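Local coordinates for surface glycan binding protein B (Bacteroides ovatus, PDB 6E57), which binds mixed-linkage beta-glucan and probably captures it at the cell surface, so that this gut bacterium can use cereal glucans, at residues P44-G49 with S120-V125; V234-S239 with Y279-K284; V291-D296 with T301-T306; D339-I344 with N397-E402. All coordinates share one frame; numbering follows the deposited sequence.

Contact 1: P44-G49 with S120-V125; sequences PDRTNG and SREGLV. With EDO (1,2-ethanediol), chain H.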
loop_
_atom_site.group_PDB
_atom_site.type_symbol
_atom_site.label_atom_id
_atom_site.label_comp_id
_atom_site.label_asym_id
_atom_site.label_seq_id
_atom_site.Cartn_x
_atom_site.Cartn_y
_atom_site.Cartn_z
ATOM N N PRO A 44 -7.839 -18.148 -17.270
ATOM C CA PRO A 44 -7.081 -16.988 -17.738
ATOM C C PRO A 44 -5.585 -17.099 -17.404
ATOM O O PRO A 44 -5.218 -17.732 -16.412
ATOM C CB PRO A 44 -7.733 -15.801 -17.007
ATOM C CG PRO A 44 -8.371 -16.411 -15.773
ATOM C CD PRO A 44 -8.767 -17.816 -16.177
ATOM N N ASP A 45 -4.747 -16.493 -18.253
ATOM C CA ASP A 45 -3.297 -16.447 -18.063
ATOM C C ASP A 45 -2.963 -15.336 -17.061
ATOM O O ASP A 45 -3.757 -14.416 -16.858
ATOM C CB ASP A 45 -2.561 -16.231 -19.391
ATOM C CG ASP A 45 -2.465 -17.470 -20.269
ATOM O OD1 ASP A 45 -2.820 -18.567 -19.786
ATOM O OD2 ASP A 45 -2.027 -17.330 -21.430
ATOM N N ARG A 46 -1.774 -15.439 -16.451
ATOM C CA ARG A 46 -1.286 -14.484 -15.452
ATOM C C ARG A 46 -1.320 -13.067 -16.038
ATOM O O ARG A 46 -1.055 -12.869 -17.227
ATOM C CB ARG A 46 0.136 -14.843 -15.004
ATOM C CG ARG A 46 0.235 -16.111 -14.166
ATOM C CD ARG A 46 1.660 -16.630 -14.090
ATOM N NE ARG A 46 1.765 -17.903 -13.383
ATOM C CZ ARG A 46 2.222 -18.055 -12.142
ATOM N NH1 ARG A 46 2.606 -17.004 -11.438
ATOM N NH2 ARG A 46 2.296 -19.262 -11.609
ATOM N N THR A 47 -1.648 -12.095 -15.176
ATOM C CA THR A 47 -1.792 -10.685 -15.542
ATOM C C THR A 47 -0.455 -10.159 -16.080
ATOM O O THR A 47 -0.377 -9.717 -17.227
ATOM C CB THR A 47 -2.289 -9.859 -14.346
ATOM O OG1 THR A 47 -3.408 -10.537 -13.771
ATOM C CG2 THR A 47 -2.677 -8.446 -14.723
ATOM N N ASN A 48 0.581 -10.220 -15.237
ATOM C CA ASN A 48 1.944 -9.823 -15.592
ATOM C C ASN A 48 2.896 -10.348 -14.510
ATOM O O ASN A 48 3.615 -9.578 -13.874
ATOM C CB ASN A 48 2.060 -8.305 -15.772
ATOM C CG ASN A 48 3.298 -7.886 -16.539
ATOM O OD1 ASN A 48 3.264 -6.916 -17.293
ATOM N ND2 ASN A 48 4.392 -8.611 -16.363
ATOM N N GLY A 49 2.881 -11.671 -14.315
ATOM C CA GLY A 49 3.523 -12.318 -13.174
ATOM C C GLY A 49 2.539 -12.514 -12.031
ATOM O O GLY A 49 2.551 -13.556 -11.372
ATOM N N SER A 120 -1.010 -28.340 -14.609
ATOM C CA SER A 120 -1.232 -27.509 -13.428
ATOM C C SER A 120 -1.886 -26.172 -13.805
ATOM O O SER A 120 -1.608 -25.617 -14.861
ATOM C CB SER A 120 0.074 -27.292 -12.707
ATOM O OG SER A 120 -0.119 -27.271 -11.303
ATOM N N ARG A 121 -2.756 -25.674 -12.916
ATOM C CA ARG A 121 -3.319 -24.321 -12.984
ATOM C C ARG A 121 -3.250 -23.699 -11.584
ATOM O O ARG A 121 -3.518 -24.379 -10.593
ATOM C CB ARG A 121 -4.771 -24.339 -13.477
ATOM C CG ARG A 121 -4.969 -24.902 -14.879
ATOM C CD ARG A 121 -4.375 -24.050 -15.990
ATOM N NE ARG A 121 -4.799 -24.502 -17.314
ATOM C CZ ARG A 121 -4.378 -25.616 -17.911
ATOM N NH1 ARG A 121 -3.447 -26.367 -17.345
ATOM N NH2 ARG A 121 -4.894 -25.985 -19.071
ATOM N N GLU A 122 -2.886 -22.412 -11.516
ATOM C CA GLU A 122 -2.828 -21.667 -10.260
ATOM C C GLU A 122 -3.496 -20.302 -10.460
ATOM O O GLU A 122 -3.156 -19.574 -11.383
ATOM C CB GLU A 122 -1.379 -21.508 -9.791
ATOM C CG GLU A 122 -1.256 -20.990 -8.365
ATOM C CD GLU A 122 0.140 -20.572 -7.931
ATOM O OE1 GLU A 122 0.249 -19.865 -6.907
ATOM O OE2 GLU A 122 1.115 -20.945 -8.613
ATOM N N GLY A 123 -4.446 -19.968 -9.580
ATOM C CA GLY A 123 -5.177 -18.705 -9.649
ATOM C C GLY A 123 -5.674 -18.257 -8.285
ATOM O O GLY A 123 -5.440 -18.920 -7.274
ATOM N N LEU A 124 -6.360 -17.110 -8.270
ATOM C CA LEU A 124 -6.938 -16.545 -7.064
ATOM C C LEU A 124 -8.441 -16.849 -7.035
ATOM O O LEU A 124 -9.090 -16.904 -8.083
ATOM C CB LEU A 124 -6.686 -15.034 -7.044
ATOM C CG LEU A 124 -5.222 -14.600 -6.977
ATOM C CD1 LEU A 124 -5.108 -13.085 -7.057
ATOM C CD2 LEU A 124 -4.544 -15.121 -5.716
ATOM N N VAL A 125 -8.965 -17.062 -5.822
ATOM C CA VAL A 125 -10.397 -17.162 -5.558
ATOM C C VAL A 125 -10.770 -16.024 -4.601
ATOM O O VAL A 125 -10.295 -15.979 -3.465
ATOM C CB VAL A 125 -10.770 -18.540 -4.977
ATOM C CG1 VAL A 125 -12.188 -18.566 -4.428
ATOM C CG2 VAL A 125 -10.571 -19.652 -5.998
HETATM C C1 EDO H . -1.268 -28.100 -20.997
HETATM O O1 EDO H . -1.064 -28.928 -22.147
HETATM C C2 EDO H . -2.669 -28.343 -20.440
HETATM O O2 EDO H . -3.658 -28.010 -21.423
#
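R46 reaches from the loop ahead of strand 53-58 to E122 on strand 118-128, at the surface of the N-terminal beta domain. There strand 118-128 lies in a mixed five-stranded sheet, parallel to 53-58 on one side and antiparallel to 103-113 on the other, an arrangement consistent with an immunoglobulin-like sandwich. CB of the arginine starts well off the strand, the CA atoms of R46 and G123 being 8.2 Å apart, and the extended chain from CG to NE meets nothing of strand 120-125; the side chain touches L51. Only the guanidinium arrives. Its NH1 turns back to its own loop and makes a weak bond, 3.4 Å, to G49 O, which lies in the guanidinium plane at its edge. NH2 points on to E122 OE2 at 3.6 Å, a long salt bridge in which the guanidinium and carboxylate planes stand 87° apart, so a paired, side-by-side grip is absent. The other carboxylate oxygen, E122 OE1, is taken by N106 ND2, with K108 a weaker partner; the glutamate therefore probably owes its position more to strand 103-113 than to R46. One residue back, R121 folds at chi2 (-67°), and its NH1 donates to S120 O at 3.2 Å, from well above the carbonyl plane. Its NH2 makes a weak 3.3 Å bond to O2 of an ethanediol, probably a crystallisation additive.

Contact 2: V234-S239 with Y279-K284; sequences VDWTIS and YTMTGK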
loop_
_atom_site.group_PDB
_atom_site.type_symbol
_atom_site.label_atom_id
_atom_site.label_comp_id
_atom_site.label_asym_id
_atom_site.label_seq_id
_atom_site.Cartn_x
_atom_site.Cartn_y
_atom_site.Cartn_z
ATOM N N VAL A 234 17.692 17.975 5.776
ATOM C CA VAL A 234 16.438 18.321 6.469
ATOM C C VAL A 234 15.814 17.042 7.038
ATOM O O VAL A 234 16.263 15.930 6.744
ATOM C CB VAL A 234 15.441 19.080 5.566
ATOM C CG1 VAL A 234 16.108 20.204 4.789
ATOM C CG2 VAL A 234 14.680 18.158 4.624
ATOM N N ASP A 235 14.769 17.238 7.849
ATOM C CA ASP A 235 14.060 16.170 8.545
ATOM C C ASP A 235 13.483 15.180 7.523
ATOM O O ASP A 235 13.035 15.560 6.441
ATOM C CB ASP A 235 12.972 16.727 9.471
ATOM C CG ASP A 235 13.482 17.159 10.838
ATOM O OD1 ASP A 235 14.163 16.346 11.497
ATOM O OD2 ASP A 235 13.193 18.304 11.236
ATOM N N TRP A 236 13.505 13.902 7.913
ATOM C CA TRP A 236 13.121 12.770 7.095
ATOM C C TRP A 236 12.393 11.769 7.996
ATOM O O TRP A 236 12.985 11.264 8.947
ATOM C CB TRP A 236 14.372 12.168 6.438
ATOM C CG TRP A 236 14.127 11.027 5.497
ATOM C CD1 TRP A 236 12.957 10.691 4.881
ATOM C CD2 TRP A 236 15.110 10.085 5.023
ATOM N NE1 TRP A 236 13.140 9.598 4.076
ATOM C CE2 TRP A 236 14.449 9.205 4.141
ATOM C CE3 TRP A 236 16.476 9.898 5.260
ATOM C CZ2 TRP A 236 15.109 8.157 3.503
ATOM C CZ3 TRP A 236 17.129 8.863 4.629
ATOM C CH2 TRP A 236 16.452 8.004 3.764
ATOM N N THR A 237 11.106 11.526 7.716
ATOM C CA THR A 237 10.275 10.657 8.550
ATOM C C THR A 237 9.974 9.356 7.796
ATOM O O THR A 237 9.467 9.378 6.673
ATOM C CB THR A 237 9.004 11.380 9.011
ATOM O OG1 THR A 237 9.416 12.475 9.830
ATOM C CG2 THR A 237 8.066 10.487 9.794
ATOM N N ILE A 238 10.290 8.236 8.458
ATOM C CA ILE A 238 10.182 6.887 7.923
ATOM C C ILE A 238 9.218 6.085 8.810
ATOM O O ILE A 238 9.267 6.199 10.038
ATOM C CB ILE A 238 11.587 6.257 7.849
ATOM C CG1 ILE A 238 12.396 6.853 6.695
ATOM C CG2 ILE A 238 11.515 4.743 7.761
ATOM C CD1 ILE A 238 13.866 6.493 6.725
ATOM N N SER A 239 8.355 5.278 8.175
ATOM C CA SER A 239 7.284 4.536 8.852
ATOM C C SER A 239 7.498 3.027 8.696
ATOM O O SER A 239 7.775 2.554 7.601
ATOM C CB SER A 239 5.937 4.942 8.328
ATOM O OG SER A 239 5.664 6.293 8.658
ATOM N N TYR A 279 20.888 6.480 -3.986
ATOM C CA TYR A 279 21.772 5.964 -2.949
ATOM C C TYR A 279 21.169 4.712 -2.306
ATOM O O TYR A 279 19.952 4.545 -2.263
ATOM C CB TYR A 279 22.039 7.038 -1.893
ATOM C CG TYR A 279 22.795 8.230 -2.413
ATOM C CD1 TYR A 279 24.178 8.211 -2.510
ATOM C CD2 TYR A 279 22.128 9.369 -2.835
ATOM C CE1 TYR A 279 24.882 9.299 -2.998
ATOM C CE2 TYR A 279 22.817 10.466 -3.324
ATOM C CZ TYR A 279 24.199 10.432 -3.405
ATOM O OH TYR A 279 24.887 11.508 -3.884
ATOM N N THR A 280 22.058 3.854 -1.799
ATOM C CA THR A 280 21.693 2.681 -1.029
ATOM C C THR A 280 21.558 3.073 0.447
ATOM O O THR A 280 22.426 3.755 0.986
ATOM C CB THR A 280 22.739 1.573 -1.197
ATOM O OG1 THR A 280 22.817 1.242 -2.583
ATOM C CG2 THR A 280 22.418 0.335 -0.391
ATOM N N MET A 281 20.461 2.637 1.080
ATOM C CA MET A 281 20.265 2.758 2.524
ATOM C C MET A 281 20.208 1.350 3.132
ATOM O O MET A 281 19.528 0.473 2.607
ATOM C CB MET A 281 18.975 3.518 2.864
ATOM C CG MET A 281 18.571 3.420 4.336
ATOM S SD MET A 281 17.362 4.676 4.875
ATOM C CE MET A 281 16.014 4.362 3.741
ATOM N N THR A 282 20.952 1.159 4.227
ATOM C CA THR A 282 20.852 -0.016 5.091
ATOM C C THR A 282 20.640 0.467 6.529
ATOM O O THR A 282 20.609 1.669 6.778
ATOM C CB THR A 282 22.098 -0.902 4.981
ATOM O OG1 THR A 282 23.213 -0.132 5.429
ATOM C CG2 THR A 282 22.347 -1.407 3.577
ATOM N N GLY A 283 20.492 -0.478 7.461
ATOM C CA GLY A 283 20.356 -0.172 8.877
ATOM C C GLY A 283 20.755 -1.350 9.742
ATOM O O GLY A 283 20.853 -2.471 9.250
ATOM N N LYS A 284 20.973 -1.078 11.033
ATOM C CA LYS A 284 21.349 -2.087 12.031
ATOM C C LYS A 284 20.470 -1.918 13.277
ATOM O O LYS A 284 20.233 -0.797 13.724
ATOM C CB LYS A 284 22.833 -1.952 12.399
ATOM C CG LYS A 284 23.816 -2.384 11.318
ATOM C CD LYS A 284 23.974 -3.890 11.199
ATOM C CE LYS A 284 24.727 -4.326 9.957
ATOM N NZ LYS A 284 23.930 -4.115 8.724
#
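I238 and M281 mark where the two strand segments come nearest, yet their CA atoms are 12.2 Å apart, the spacing of two layers that face each other across a core and meet through side chains alone. W236 and I238, alternate residues of one strand, both point inward, and M281 comes from the opposite direction to the tryptophan. The methionine leaves its strand with CG anti to the backbone N (chi1 168°), continues extended, and then bends at chi3 (58°), which swings the methyl round against the far corner of the indole. SD lies 3.6 Å from W236 CH2, and CE touches that same CH2 at 3.7 Å. This is a Met-aromatic contact of oblique kind: the sulfur is 4.7 Å from the centroid of the six-membered ring and 55° off its normal. CE also meets I238 CD1 at 4.2 Å. I238 CD1 in turn lies 3.7 Å above one face of the indole, toward its rim, so tryptophan, isoleucine and methionine form one apolar cluster. The indole's polar atom is provided for, since W236 NE1 donates to G226 O. The two facing layers are consistent with a beta-sandwich: I251 of strand 246-251 touches both W236 and M281, as does V305 of strand 299-315, while strand 235-240 is flanked by 222-225 and 266-270, and strand 277-285 runs between 246-251 and 299-315.

Contact 3: V291-D296 with T301-T306; sequences VQFLND and TEQTVT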
loop_
_atom_site.group_PDB
_atom_site.type_symbol
_atom_site.label_atom_id
_atom_site.label_comp_id
_atom_site.label_asym_id
_atom_site.label_seq_id
_atom_site.Cartn_x
_atom_site.Cartn_y
_atom_site.Cartn_z
ATOM N N VAL A 291 18.371 -4.136 9.342
ATOM C CA VAL A 291 17.054 -3.548 9.167
ATOM C C VAL A 291 16.523 -3.974 7.794
ATOM O O VAL A 291 17.272 -3.995 6.810
ATOM C CB VAL A 291 17.097 -2.014 9.311
ATOM C CG1 VAL A 291 15.774 -1.370 8.922
ATOM C CG2 VAL A 291 17.502 -1.594 10.714
ATOM N N GLN A 292 15.228 -4.314 7.752
ATOM C CA GLN A 292 14.555 -4.799 6.555
ATOM C C GLN A 292 13.733 -3.661 5.945
ATOM O O GLN A 292 13.309 -2.752 6.649
ATOM C CB GLN A 292 13.677 -6.002 6.902
ATOM C CG GLN A 292 14.470 -7.235 7.319
ATOM C CD GLN A 292 13.594 -8.417 7.665
ATOM O OE1 GLN A 292 12.435 -8.507 7.262
ATOM N NE2 GLN A 292 14.149 -9.344 8.424
ATOM N N PHE A 293 13.524 -3.730 4.625
ATOM C CA PHE A 293 12.796 -2.714 3.871
ATOM C C PHE A 293 11.789 -3.387 2.930
ATOM O O PHE A 293 12.139 -4.313 2.202
ATOM C CB PHE A 293 13.765 -1.835 3.078
ATOM C CG PHE A 293 14.760 -1.084 3.924
ATOM C CD1 PHE A 293 15.960 -1.667 4.297
ATOM C CD2 PHE A 293 14.495 0.209 4.350
ATOM C CE1 PHE A 293 16.873 -0.977 5.078
ATOM C CE2 PHE A 293 15.411 0.897 5.130
ATOM C CZ PHE A 293 16.598 0.304 5.492
ATOM N N LEU A 294 10.547 -2.893 2.960
ATOM C CA LEU A 294 9.449 -3.383 2.137
ATOM C C LEU A 294 9.148 -2.347 1.052
ATOM O O LEU A 294 9.085 -1.158 1.351
ATOM C CB LEU A 294 8.230 -3.600 3.036
ATOM C CG LEU A 294 7.048 -4.314 2.385
ATOM C CD1 LEU A 294 7.325 -5.803 2.251
ATOM C CD2 LEU A 294 5.775 -4.074 3.182
ATOM N N ASN A 295 8.940 -2.800 -0.191
ATOM C CA ASN A 295 8.778 -1.877 -1.317
ATOM C C ASN A 295 7.536 -2.245 -2.143
ATOM O O ASN A 295 6.572 -1.469 -2.172
ATOM C CB ASN A 295 10.082 -1.761 -2.104
ATOM C CG ASN A 295 11.077 -0.872 -1.385
ATOM O OD1 ASN A 295 11.003 0.350 -1.476
ATOM N ND2 ASN A 295 11.980 -1.473 -0.629
ATOM N N ASP A 296 7.550 -3.401 -2.816
ATOM C CA ASP A 296 6.359 -3.875 -3.540
ATOM C C ASP A 296 6.030 -5.294 -3.067
ATOM O O ASP A 296 5.903 -6.213 -3.872
ATOM C CB ASP A 296 6.555 -3.786 -5.057
ATOM C CG ASP A 296 6.592 -2.362 -5.591
ATOM O OD1 ASP A 296 5.874 -1.507 -5.038
ATOM O OD2 ASP A 296 7.337 -2.121 -6.561
ATOM N N THR A 301 17.390 -5.985 2.440
ATOM C CA THR A 301 18.191 -5.321 3.478
ATOM C C THR A 301 18.810 -4.031 2.922
ATOM O O THR A 301 19.526 -3.337 3.640
ATOM C CB THR A 301 19.260 -6.261 4.047
ATOM O OG1 THR A 301 20.033 -6.772 2.962
ATOM C CG2 THR A 301 18.669 -7.405 4.839
ATOM N N GLU A 302 18.503 -3.719 1.653
ATOM C CA GLU A 302 18.989 -2.541 0.945
ATOM C C GLU A 302 17.794 -1.790 0.350
ATOM O O GLU A 302 16.939 -2.396 -0.275
ATOM C CB GLU A 302 19.972 -2.942 -0.159
ATOM C CG GLU A 302 21.273 -3.521 0.369
ATOM C CD GLU A 302 22.311 -3.881 -0.682
ATOM O OE1 GLU A 302 22.131 -3.483 -1.853
ATOM O OE2 GLU A 302 23.303 -4.556 -0.325
ATOM N N GLN A 303 17.772 -0.469 0.555
ATOM C CA GLN A 303 16.725 0.436 0.076
ATOM C C GLN A 303 17.350 1.473 -0.868
ATOM O O GLN A 303 18.393 2.054 -0.553
ATOM C CB GLN A 303 16.060 1.128 1.270
ATOM C CG GLN A 303 15.078 2.232 0.897
ATOM C CD GLN A 303 13.762 1.693 0.401
ATOM O OE1 GLN A 303 13.281 0.656 0.854
ATOM N NE2 GLN A 303 13.161 2.408 -0.535
ATOM N N THR A 304 16.702 1.704 -2.014
ATOM C CA THR A 304 17.121 2.735 -2.954
ATOM C C THR A 304 16.423 4.046 -2.571
ATOM O O THR A 304 15.190 4.106 -2.518
ATOM C CB THR A 304 16.854 2.307 -4.403
ATOM O OG1 THR A 304 17.687 1.180 -4.677
ATOM C CG2 THR A 304 17.141 3.396 -5.412
ATOM N N VAL A 305 17.235 5.075 -2.290
ATOM C CA VAL A 305 16.772 6.395 -1.872
ATOM C C VAL A 305 17.188 7.404 -2.942
ATOM O O VAL A 305 18.367 7.489 -3.278
ATOM C CB VAL A 305 17.364 6.797 -0.506
ATOM C CG1 VAL A 305 16.810 8.126 -0.018
ATOM C CG2 VAL A 305 17.163 5.717 0.541
ATOM N N THR A 306 16.213 8.160 -3.458
ATOM C CA THR A 306 16.480 9.310 -4.306
ATOM C C THR A 306 16.592 10.554 -3.418
ATOM O O THR A 306 15.663 10.887 -2.682
ATOM C CB THR A 306 15.410 9.466 -5.392
ATOM O OG1 THR A 306 15.496 8.315 -6.229
ATOM C CG2 THR A 306 15.588 10.713 -6.232
#
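Q303 meets two side chains of segment 291-296 at once, lying over the ring of F293 with its stem and joining its amide to that of N295. Strands 292-294 and 299-315 form an antiparallel beta hairpin, and F293, N295 and Q303 all project from it toward the opposing segment. Against the phenyl ring the glutamine offers its CB, which sits over one face, 3.8 Å from the centroid, in a CH-pi contact somewhat offset toward the rim. The chain then bends at chi2 (76°), carrying the amide past the ring to N295; on the way OE1 passes 3.4 Å from F293 CB. The two amides exchange hydrogen bonds, their planes 30° apart. Q303 NE2 donates to N295 OD1 at 3.1 Å, in the carbonyl plane and on a lone pair. The return bond, N295 ND2 to Q303 OE1, is 2.9 Å, with the donor tilted 32° from the acceptor's carbonyl plane. The side chains of N295 and Q303 both touch N228. The backbone of T301 lies near F293, with T301 O 3.8 Å from F293 CE1. With each amide both giving and receiving, the buried glutamine has its oxygen and nitrogen satisfied together. This reciprocal pairing ties the orientation of one amide to that of the other; the weak bond from Q303 NE2 to T304 O is consistent with the modelled choice.

Contact 4: D339-I344 with N397-E402; sequences DVFAGI and NKIQAE
A short, weakly bonded helix, about 339-343, lies beside helix 397-401 in the C-terminal, glycan-binding part of the chain, F341 and A342 of one facing I399 and Q400 of the other. Over these segments the axes approach to 9.6 Å and run nearly antiparallel, 157° between their directions. The apolar half of the contact is F341 against I399: CD1 of the isoleucine meets CD1 of the ring obliquely at 4.0 Å, and I399 CG2 touches F341 CB. The ring goes on to stack with that of F405, at the start of strand 405-409, so F341 joins the helix pair to the beta-strand core of this domain, whose pocket holds the bound glucan. Q400 supplies the other half. Its chain folds at chi2 (-56°), laying the amide along A342, with OE1 3.7 Å from A342 CB. Although Q400 NE2 is 3.4 Å from A342 N, both are donors and no bond forms between them. Instead NE2 gives one bond to M338 O and another, 2.9 Å, to a water. That water passes a weak bond of 3.1 Å to F341 O and so links the helices. The Q400 side chain is about 12 Å from a bound glucose unit. Just past the second helix, E402 lies against Y371 of the glycan pocket, and its OE1 is hydrogen-bonded to T369 and T373.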
loop_
_atom_site.group_PDB
_atom_site.type_symbol
_atom_site.label_atom_id
_atom_site.label_comp_id
_atom_site.label_asym_id
_atom_site.label_seq_id
_atom_site.Cartn_x
_atom_site.Cartn_y
_atom_site.Cartn_z
ATOM N N ASP A 339 12.589 35.072 -14.987
ATOM C CA ASP A 339 13.934 34.566 -15.295
ATOM C C ASP A 339 14.300 33.412 -14.348
ATOM O O ASP A 339 15.096 32.554 -14.722
ATOM C CB ASP A 339 14.985 35.685 -15.331
ATOM C CG ASP A 339 15.173 36.473 -14.043
ATOM O OD1 ASP A 339 14.537 36.122 -13.028
ATOM O OD2 ASP A 339 15.954 37.445 -14.071
ATOM N N VAL A 340 13.711 33.384 -13.146
ATOM C CA VAL A 340 13.909 32.282 -12.194
ATOM C C VAL A 340 13.261 31.009 -12.755
ATOM O O VAL A 340 13.870 29.943 -12.747
ATOM C CB VAL A 340 13.349 32.616 -10.797
ATOM C CG1 VAL A 340 13.355 31.399 -9.883
ATOM C CG2 VAL A 340 14.091 33.774 -10.144
ATOM N N PHE A 341 12.023 31.137 -13.238
ATOM C CA PHE A 341 11.265 30.007 -13.783
ATOM C C PHE A 341 11.879 29.525 -15.106
ATOM O O PHE A 341 11.792 28.344 -15.428
ATOM C CB PHE A 341 9.787 30.376 -13.940
ATOM C CG PHE A 341 8.987 30.211 -12.673
ATOM C CD1 PHE A 341 8.394 28.995 -12.366
ATOM C CD2 PHE A 341 8.851 31.259 -11.776
ATOM C CE1 PHE A 341 7.667 28.837 -11.199
ATOM C CE2 PHE A 341 8.124 31.097 -10.606
ATOM C CZ PHE A 341 7.533 29.888 -10.321
ATOM N N ALA A 342 12.506 30.435 -15.857
ATOM C CA ALA A 342 13.154 30.087 -17.124
ATOM C C ALA A 342 14.292 29.079 -16.889
ATOM O O ALA A 342 14.614 28.286 -17.769
ATOM C CB ALA A 342 13.654 31.340 -17.803
ATOM N N GLY A 343 14.888 29.117 -15.693
ATOM C CA GLY A 343 16.031 28.285 -15.337
ATOM C C GLY A 343 15.642 26.907 -14.820
ATOM O O GLY A 343 16.474 26.001 -14.798
ATOM N N ILE A 344 14.390 26.748 -14.382
ATOM C CA ILE A 344 13.925 25.489 -13.798
ATOM C C ILE A 344 13.823 24.433 -14.905
ATOM O O ILE A 344 13.289 24.715 -15.980
ATOM C CB ILE A 344 12.586 25.680 -13.059
ATOM C CG1 ILE A 344 12.753 26.571 -11.825
ATOM C CG2 ILE A 344 11.973 24.332 -12.708
ATOM C CD1 ILE A 344 11.448 27.008 -11.198
ATOM N N ASN A 397 6.976 26.363 -20.387
ATOM C CA ASN A 397 6.882 27.088 -21.654
ATOM C C ASN A 397 5.752 28.119 -21.589
ATOM O O ASN A 397 5.894 29.232 -22.082
ATOM C CB ASN A 397 6.651 26.152 -22.842
ATOM C CG ASN A 397 7.867 25.328 -23.206
ATOM O OD1 ASN A 397 8.974 25.581 -22.728
ATOM N ND2 ASN A 397 7.666 24.333 -24.053
ATOM N N LYS A 398 4.631 27.723 -20.983
ATOM C CA LYS A 398 3.446 28.556 -20.894
ATOM C C LYS A 398 3.718 29.724 -19.937
ATOM O O LYS A 398 3.272 30.841 -20.181
ATOM C CB LYS A 398 2.248 27.710 -20.455
ATOM C CG LYS A 398 0.904 28.419 -20.515
ATOM C CD LYS A 398 -0.279 27.483 -20.391
ATOM C CE LYS A 398 -0.520 26.677 -21.649
ATOM N NZ LYS A 398 -1.903 26.151 -21.696
ATOM N N ILE A 399 4.467 29.457 -18.862
ATOM C CA ILE A 399 4.838 30.473 -17.880
ATOM C C ILE A 399 5.637 31.596 -18.564
ATOM O O ILE A 399 5.417 32.769 -18.276
ATOM C CB ILE A 399 5.605 29.839 -16.700
ATOM C CG1 ILE A 399 4.671 29.011 -15.813
ATOM C CG2 ILE A 399 6.350 30.895 -15.893
ATOM C CD1 ILE A 399 5.383 28.163 -14.785
ATOM N N GLN A 400 6.560 31.234 -19.462
ATOM C CA GLN A 400 7.355 32.216 -20.213
ATOM C C GLN A 400 6.474 32.928 -21.250
ATOM O O GLN A 400 6.631 34.117 -21.490
ATOM C CB GLN A 400 8.557 31.544 -20.882
ATOM C CG GLN A 400 9.548 30.938 -19.896
ATOM C CD GLN A 400 10.060 31.936 -18.886
ATOM O OE1 GLN A 400 10.640 32.962 -19.236
ATOM N NE2 GLN A 400 9.846 31.637 -17.613
ATOM N N ALA A 401 5.541 32.184 -21.850
ATOM C CA ALA A 401 4.627 32.701 -22.870
ATOM C C ALA A 401 3.578 33.642 -22.258
ATOM O O ALA A 401 3.103 34.547 -22.945
ATOM C CB ALA A 401 3.965 31.549 -23.586
ATOM N N GLU A 402 3.216 33.420 -20.984
ATOM C CA GLU A 402 2.083 34.101 -20.340
ATOM C C GLU A 402 2.532 34.849 -19.073
ATOM O O GLU A 402 1.885 34.767 -18.032
ATOM C CB GLU A 402 0.982 33.087 -20.017
ATOM C CG GLU A 402 0.414 32.390 -21.244
ATOM C CD GLU A 402 -0.863 31.596 -21.020
ATOM O OE1 GLU A 402 -1.389 31.622 -19.889
ATOM O OE2 GLU A 402 -1.335 30.952 -21.983
HETATM O O HOH W 1 9.157 28.904 -17.018
#

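From the N terminus the contacts come in series: each closes before the next opens, and none nests in or crosses another. Contact 1 closes a 70-residue loop in the first beta domain, bringing the lead-in to strand 53-58 onto strand 118-128. Contact 2 closes 39 residues and joins two facing strand layers of a later domain. Contact 3 is local, a hairpin with only four residues between its segments. These two touch: M281 N and Q303 O, 2.7 Å apart, are a probable backbone hydrogen bond between strands 277-285 and 299-315. Contact 4 closes 52 residues, mostly strand and loop, in the glycan-binding domain, its centre about 50 Å from that of contact 1.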